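Local coordinates for flagellar protein FlgA (Thermotoga maritima, PDB 3FRN) that probably acts as a periplasmic chaperone in the assembly of the P-ring of the flagellar basal body, at residues A[42-47]-A[93-98]; A[139-144]-A[169-174]. All blocks are in the same frame, centred on the assembly; numbering follows the deposited sequence.

Interaction 1. Residues A[42-47]-A[93-98]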
loop_
_atom_site.group_PDB
_atom_site.type_symbol
_atom_site.label_atom_id
_atom_site.label_comp_id
_atom_site.label_asym_id
_atom_site.label_seq_id
_atom_site.Cartn_x
_atom_site.Cartn_y
_atom_site.Cartn_z
ATOM N N GLU A 42 11.047 12.271 -9.649
ATOM C CA GLU A 42 9.695 12.599 -10.089
ATOM C C GLU A 42 9.065 13.579 -9.125
ATOM O O GLU A 42 9.174 13.411 -7.919
ATOM C CB GLU A 42 8.842 11.343 -10.125
ATOM C CG GLU A 42 7.700 11.399 -11.122
ATOM C CD GLU A 42 8.082 10.895 -12.502
ATOM O OE1 GLU A 42 9.251 10.494 -12.695
ATOM O OE2 GLU A 42 7.204 10.891 -13.394
ATOM N N TYR A 43 8.388 14.588 -9.656
ATOM C CA TYR A 43 7.789 15.628 -8.830
ATOM C C TYR A 43 6.280 15.635 -8.992
ATOM O O TYR A 43 5.755 15.324 -10.054
ATOM C CB TYR A 43 8.353 17.012 -9.205
ATOM C CG TYR A 43 9.782 17.217 -8.761
ATOM C CD1 TYR A 43 10.827 16.511 -9.355
ATOM C CD2 TYR A 43 10.083 18.108 -7.760
ATOM C CE1 TYR A 43 12.126 16.674 -8.933
ATOM C CE2 TYR A 43 11.394 18.287 -7.326
ATOM C CZ TYR A 43 12.404 17.555 -7.923
ATOM O OH TYR A 43 13.695 17.725 -7.519
ATOM N N LEU A 44 5.578 16.015 -7.936
ATOM C CA LEU A 44 4.139 16.151 -8.020
ATOM C C LEU A 44 3.790 17.506 -7.455
ATOM O O LEU A 44 3.934 17.720 -6.259
ATOM C CB LEU A 44 3.479 15.057 -7.193
ATOM C CG LEU A 44 2.170 14.428 -7.643
ATOM C CD1 LEU A 44 2.336 13.639 -8.935
ATOM C CD2 LEU A 44 1.676 13.533 -6.532
ATOM N N VAL A 45 3.380 18.438 -8.313
ATOM C CA VAL A 45 2.965 19.754 -7.848
ATOM C C VAL A 45 1.513 19.677 -7.406
ATOM O O VAL A 45 0.620 19.430 -8.219
ATOM C CB VAL A 45 3.099 20.841 -8.925
ATOM C CG1 VAL A 45 2.592 22.178 -8.387
ATOM C CG2 VAL A 45 4.529 20.979 -9.376
ATOM N N THR A 46 1.286 19.894 -6.115
ATOM C CA THR A 46 -0.045 19.778 -5.534
ATOM C C THR A 46 -0.744 21.127 -5.399
ATOM O O THR A 46 -0.105 22.178 -5.493
ATOM C CB THR A 46 0.034 19.147 -4.142
ATOM O OG1 THR A 46 0.905 19.933 -3.319
ATOM C CG2 THR A 46 0.571 17.731 -4.231
ATOM N N ARG A 47 -2.056 21.081 -5.159
ATOM C CA ARG A 47 -2.868 22.271 -4.930
ATOM C C ARG A 47 -2.503 22.937 -3.615
ATOM O O ARG A 47 -2.607 24.160 -3.483
ATOM C CB ARG A 47 -4.356 21.916 -4.905
ATOM C CG ARG A 47 -4.873 21.296 -6.177
ATOM C CD ARG A 47 -4.603 22.201 -7.354
ATOM N NE ARG A 47 -5.074 21.612 -8.598
ATOM C CZ ARG A 47 -6.199 21.950 -9.211
ATOM N NH1 ARG A 47 -6.534 21.352 -10.344
ATOM N NH2 ARG A 47 -6.989 22.881 -8.693
ATOM N N GLU A 93 6.799 3.693 -5.342
ATOM C CA GLU A 93 7.014 4.931 -6.065
ATOM C C GLU A 93 7.154 6.039 -5.030
ATOM O O GLU A 93 6.509 5.987 -3.979
ATOM C CB GLU A 93 5.841 5.241 -6.987
ATOM C CG GLU A 93 5.803 4.430 -8.275
ATOM C CD GLU A 93 4.797 4.974 -9.293
ATOM O OE1 GLU A 93 5.206 5.232 -10.445
ATOM O OE2 GLU A 93 3.602 5.154 -8.949
ATOM N N ALA A 94 8.008 7.023 -5.324
ATOM C CA ALA A 94 8.097 8.252 -4.525
ATOM C C ALA A 94 8.064 9.510 -5.406
ATOM O O ALA A 94 8.635 9.544 -6.500
ATOM C CB ALA A 94 9.335 8.242 -3.622
ATOM N N PHE A 95 7.364 10.527 -4.918
ATOM C CA PHE A 95 7.147 11.771 -5.633
ATOM C C PHE A 95 7.541 12.891 -4.695
ATOM O O PHE A 95 7.070 12.931 -3.554
ATOM C CB PHE A 95 5.656 11.945 -5.986
ATOM C CG PHE A 95 5.154 10.961 -6.990
ATOM C CD1 PHE A 95 5.357 11.174 -8.346
ATOM C CD2 PHE A 95 4.479 9.816 -6.584
ATOM C CE1 PHE A 95 4.901 10.253 -9.282
ATOM C CE2 PHE A 95 4.029 8.892 -7.512
ATOM C CZ PHE A 95 4.242 9.111 -8.867
ATOM N N VAL A 96 8.384 13.810 -5.153
ATOM C CA VAL A 96 8.662 14.957 -4.300
ATOM C C VAL A 96 7.523 15.977 -4.394
ATOM O O VAL A 96 7.064 16.309 -5.498
ATOM C CB VAL A 96 10.121 15.523 -4.463
ATOM C CG1 VAL A 96 10.913 14.855 -5.634
ATOM C CG2 VAL A 96 10.127 17.011 -4.553
ATOM N N VAL A 97 7.038 16.435 -3.238
ATOM C CA VAL A 97 5.863 17.312 -3.197
ATOM C C VAL A 97 6.175 18.684 -2.596
ATOM O O VAL A 97 5.353 19.599 -2.659
ATOM C CB VAL A 97 4.653 16.674 -2.436
ATOM C CG1 VAL A 97 3.960 15.584 -3.279
ATOM C CG2 VAL A 97 5.062 16.166 -1.055
ATOM N N LYS A 98 7.359 18.804 -2.006
ATOM C CA LYS A 98 7.872 20.058 -1.487
ATOM C C LYS A 98 9.395 19.933 -1.534
ATOM O O LYS A 98 9.929 18.861 -1.279
ATOM C CB LYS A 98 7.393 20.257 -0.045
ATOM C CG LYS A 98 6.698 21.594 0.238
ATOM C CD LYS A 98 6.277 21.745 1.706
ATOM C CE LYS A 98 5.022 20.937 2.085
ATOM N NZ LYS A 98 5.282 19.496 2.421
HETATM O O HOH W 1 11.057 10.281 -7.427
HETATM O O HOH W 2 3.629 19.547 -4.429
#

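Interaction 2. Residues A[139-144]-A[169-174]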
loop_
_atom_site.group_PDB
_atom_site.type_symbol
_atom_site.label_atom_id
_atom_site.label_comp_id
_atom_site.label_asym_id
_atom_site.label_seq_id
_atom_site.Cartn_x
_atom_site.Cartn_y
_atom_site.Cartn_z
ATOM N N LEU A 139 5.174 8.708 -0.582
ATOM C CA LEU A 139 5.368 7.329 -0.980
ATOM C C LEU A 139 4.053 6.691 -1.423
ATOM O O LEU A 139 3.032 6.827 -0.754
ATOM C CB LEU A 139 5.975 6.531 0.180
ATOM C CG LEU A 139 7.496 6.404 0.294
ATOM C CD1 LEU A 139 8.177 7.753 0.488
ATOM C CD2 LEU A 139 7.851 5.453 1.426
ATOM N N ARG A 140 4.099 5.989 -2.552
ATOM C CA ARG A 140 2.944 5.279 -3.098
ATOM C C ARG A 140 3.331 3.868 -3.501
ATOM O O ARG A 140 4.389 3.652 -4.090
ATOM C CB ARG A 140 2.414 5.980 -4.349
ATOM C CG ARG A 140 1.580 7.215 -4.096
ATOM C CD ARG A 140 1.063 7.785 -5.411
ATOM N NE ARG A 140 0.137 8.899 -5.211
ATOM C CZ ARG A 140 -0.285 9.711 -6.178
ATOM N NH1 ARG A 140 0.135 9.543 -7.428
ATOM N NH2 ARG A 140 -1.128 10.697 -5.897
ATOM N N LYS A 141 2.462 2.912 -3.188
ATOM C CA LYS A 141 2.566 1.566 -3.737
ATOM C C LYS A 141 1.205 1.201 -4.311
ATOM O O LYS A 141 0.293 0.786 -3.585
ATOM C CB LYS A 141 3.008 0.561 -2.680
ATOM C CG LYS A 141 3.429 -0.782 -3.257
ATOM C CD LYS A 141 3.999 -1.672 -2.172
ATOM C CE LYS A 141 4.899 -2.738 -2.759
ATOM N NZ LYS A 141 5.774 -3.346 -1.714
ATOM N N GLU A 142 1.074 1.386 -5.620
ATOM C CA GLU A 142 -0.186 1.166 -6.311
ATOM C C GLU A 142 -0.194 -0.246 -6.872
ATOM O O GLU A 142 0.708 -0.621 -7.613
ATOM C CB GLU A 142 -0.361 2.200 -7.427
ATOM C CG GLU A 142 -1.816 2.538 -7.760
ATOM C CD GLU A 142 -2.451 3.520 -6.779
ATOM O OE1 GLU A 142 -3.693 3.678 -6.829
ATOM O OE2 GLU A 142 -1.717 4.134 -5.969
ATOM N N ARG A 143 -1.207 -1.029 -6.506
ATOM C CA ARG A 143 -1.274 -2.437 -6.905
ATOM C C ARG A 143 -2.714 -2.869 -7.111
ATOM O O ARG A 143 -3.635 -2.198 -6.661
ATOM C CB ARG A 143 -0.623 -3.320 -5.837
ATOM C CG ARG A 143 0.483 -4.228 -6.361
ATOM C CD ARG A 143 1.791 -3.461 -6.503
ATOM N NE ARG A 143 2.824 -4.205 -7.221
ATOM C CZ ARG A 143 2.890 -4.342 -8.547
ATOM N NH1 ARG A 143 3.882 -5.038 -9.085
ATOM N NH2 ARG A 143 1.974 -3.799 -9.339
ATOM N N ASN A 144 -2.904 -3.991 -7.797
ATOM C CA ASN A 144 -4.230 -4.582 -7.936
ATOM C C ASN A 144 -4.593 -5.425 -6.723
ATOM O O ASN A 144 -3.943 -6.426 -6.435
ATOM C CB ASN A 144 -4.330 -5.407 -9.215
ATOM C CG ASN A 144 -4.555 -4.547 -10.443
ATOM O OD1 ASN A 144 -5.677 -4.122 -10.724
ATOM N ND2 ASN A 144 -3.487 -4.290 -11.187
ATOM N N ASN A 169 -3.942 2.116 -3.753
ATOM C CA ASN A 169 -2.727 2.451 -3.017
ATOM C C ASN A 169 -2.640 1.617 -1.744
ATOM O O ASN A 169 -3.388 1.835 -0.789
ATOM C CB ASN A 169 -2.674 3.952 -2.688
ATOM C CG ASN A 169 -1.338 4.393 -2.071
ATOM O OD1 ASN A 169 -0.402 3.598 -1.883
ATOM N ND2 ASN A 169 -1.251 5.678 -1.753
ATOM N N VAL A 170 -1.707 0.672 -1.748
ATOM C CA VAL A 170 -1.483 -0.246 -0.635
ATOM C C VAL A 170 -1.043 0.498 0.626
ATOM O O VAL A 170 -1.243 0.014 1.731
ATOM C CB VAL A 170 -0.455 -1.351 -1.028
ATOM C CG1 VAL A 170 -0.168 -2.310 0.137
ATOM C CG2 VAL A 170 -0.949 -2.121 -2.256
ATOM N N PHE A 171 -0.477 1.690 0.461
ATOM C CA PHE A 171 -0.028 2.474 1.613
ATOM C C PHE A 171 -1.159 3.274 2.258
ATOM O O PHE A 171 -0.945 3.966 3.252
ATOM C CB PHE A 171 1.123 3.407 1.228
ATOM C CG PHE A 171 2.421 2.702 0.945
ATOM C CD1 PHE A 171 2.615 1.373 1.309
ATOM C CD2 PHE A 171 3.465 3.382 0.342
ATOM C CE1 PHE A 171 3.811 0.731 1.047
ATOM C CE2 PHE A 171 4.662 2.752 0.084
ATOM C CZ PHE A 171 4.839 1.426 0.436
ATOM N N GLU A 172 -2.352 3.180 1.671
ATOM C CA GLU A 172 -3.558 3.809 2.204
ATOM C C GLU A 172 -4.626 2.756 2.523
ATOM O O GLU A 172 -5.810 3.068 2.602
ATOM C CB GLU A 172 -4.107 4.837 1.211
ATOM C CG GLU A 172 -3.464 6.222 1.316
ATOM C CD GLU A 172 -3.814 7.135 0.139
ATOM O OE1 GLU A 172 -4.494 8.163 0.357
ATOM O OE2 GLU A 172 -3.410 6.829 -1.004
ATOM N N ILE A 173 -4.189 1.510 2.687
ATOM C CA ILE A 173 -5.046 0.414 3.121
ATOM C C ILE A 173 -4.657 0.018 4.548
ATOM O O ILE A 173 -3.470 -0.185 4.850
ATOM C CB ILE A 173 -4.908 -0.810 2.177
ATOM C CG1 ILE A 173 -5.506 -0.497 0.801
ATOM C CG2 ILE A 173 -5.566 -2.056 2.782
ATOM C CD1 ILE A 173 -5.117 -1.499 -0.288
ATOM N N TYR A 174 -5.654 -0.070 5.428
ATOM C CA TYR A 174 -5.430 -0.516 6.803
ATOM C C TYR A 174 -5.552 -2.027 6.871
ATOM O O TYR A 174 -6.640 -2.578 6.703
ATOM C CB TYR A 174 -6.416 0.149 7.767
ATOM C CG TYR A 174 -5.948 1.498 8.266
ATOM C CD1 TYR A 174 -5.934 2.612 7.424
ATOM C CD2 TYR A 174 -5.514 1.658 9.580
ATOM C CE1 TYR A 174 -5.499 3.848 7.876
ATOM C CE2 TYR A 174 -5.081 2.896 10.044
ATOM C CZ TYR A 174 -5.076 3.984 9.189
ATOM O OH TYR A 174 -4.647 5.210 9.648
HETATM O O HOH W 3 0.674 7.381 -0.324
HETATM O O HOH W 4 -0.744 8.680 -2.143
#

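Interaction 1. Residues A[42-47]-A[93-98]
The ring of Tyr-43 carries Val-96 on one face. Val-96 CG1 sits almost over the ring centre, 3.7 Å from the centroid, in a CH-pi contact. The other methyl, CG2, comes within 3.3 Å of Tyr-43 CE2. CG1 of Val-96 nearly eclipses its own backbone N (chi1 7°), a strained or doubtful rotamer, and the closeness of CG2 is as doubtful. The two side chains run alongside each other and point the same way. The Phe-95 ring meets Glu-42 and Leu-44 obliquely. Glu-42 CG is 3.5 Å from Phe-95 CE1, and Leu-44 CD1 is 3.9 Å from Phe-95 CD1. The Glu-42 chain bends at chi2 (90°), and its carboxylate plane stands steeply to that ring. The carboxylate is held by Arg-66 in a salt bridge and by the hydroxyl of Thr-68.

Leu-44 CB also packs on Val-97 CG1, with Thr-46 CG2 close by. Two backbone bonds surround the register pair Tyr-43 and Val-96. Val-96 N donates to Glu-42 O at 2.9 Å. Leu-44 N donates to Val-96 O, also at 2.9 Å. Water fills in at both ends. One molecule joins Glu-42 N to Ala-94 O, and another ties Leu-44 O and Thr-46 N to Val-97 O.

The Tyr-43 hydroxyl is bonded to Ile-36 O and Leu-38 N. With an alanine here, Val-96 would probably lose the ring face under its CG1, and these two backbone atoms their hydroxyl mate.

Val-97 and Lys-98 form a classic beta bulge opposite Asn-136. The contact is a single beta bridge between strands whose directions differ by 49°. It joins the outer strand of the N-terminal sheet to a strand of the HotDog-like sheet.

Interaction 2. Residues A[139-144]-A[169-174]
Lys-141 lies across the ring of Phe-171. Its CB stands over the ring centre, 3.7 Å from the centroid, a CH-pi contact made by the aliphatic part of the chain. Lys-141 CD is 4.0 Å from Phe-171 CE1, and the extended chain then leads away from residues 169-174. The backbone N of Lys-141 lies over a face of the ring, and the carbonyl of Leu-139 is at its edge. Leu-139 CB also touches the ring. Val-170 CG2 packs against Arg-143 CB at 3.8 Å.

The polar grip centres on Asn-169. Its OD1 accepts from Lys-141 N at 3.2 Å and from Phe-171 N at 3.0 Å. The two donors reach OD1 from opposite faces of the amide plane, each out of it and off the lone pairs. The bond from Phe-171 N makes an Asx turn. With CG opposite the backbone N (chi1 -173°), the amide of Asn-169 reaches over to Lys-141. Val-170 N donates to Lys-141 O at 2.7 Å. The carboxylate of Glu-142 lies across Asn-169, with OE2 3.4 Å from Asn-169 CB.

A second shell fixes the amide. Asn-169 ND2 donates to Glu-172 OE2 at 2.6 Å, in a bent bond on the anti side of the carboxylate. ND2 also donates to a water that is bonded to Leu-139 O. A second water accepts from Arg-140 NE and makes only a weak bond to Glu-172 OE2.

Glu-142 and Asn-169 are an antiparallel non-hydrogen-bonded pair. Strand 163-169 ends at Asn-169 and runs into a 3-10 turn at 170-171, while strand 132-148 is interrupted at Lys-141. Beyond them, Lys-141 NZ bonds to Lys-90 O and Phe-171 O accepts from Asn-120. Phe-171 packs on Ala-89 and Phe-92, and Leu-139 on Ile-83 and Ala-87 of helix 74-87.

In the fold
Interactions 1 and 2 have centres about 16 Å apart and share one antiparallel sheet, in which strands 93-101 and 132-148 are neighbours. Arg-140 makes most of the contacts between them. Its O probably accepts a hydrogen bond from Glu-93 N at 2.7 Å. Its CD packs on Phe-95 CE2 at 3.8 Å, and its NH2 lies near Leu-44 CD2. Interaction 1 bridges strand 42-45 of the N-terminal sheet to strand 93-101. Interaction 2 joins strand 132-148 to the turn after strand 163-169, which lies within the SAF region. A glycerol, probably from the crystallisation liquor, lies about 5 Å from the Glu-42 side chain. Neither contact is tied to a known active site.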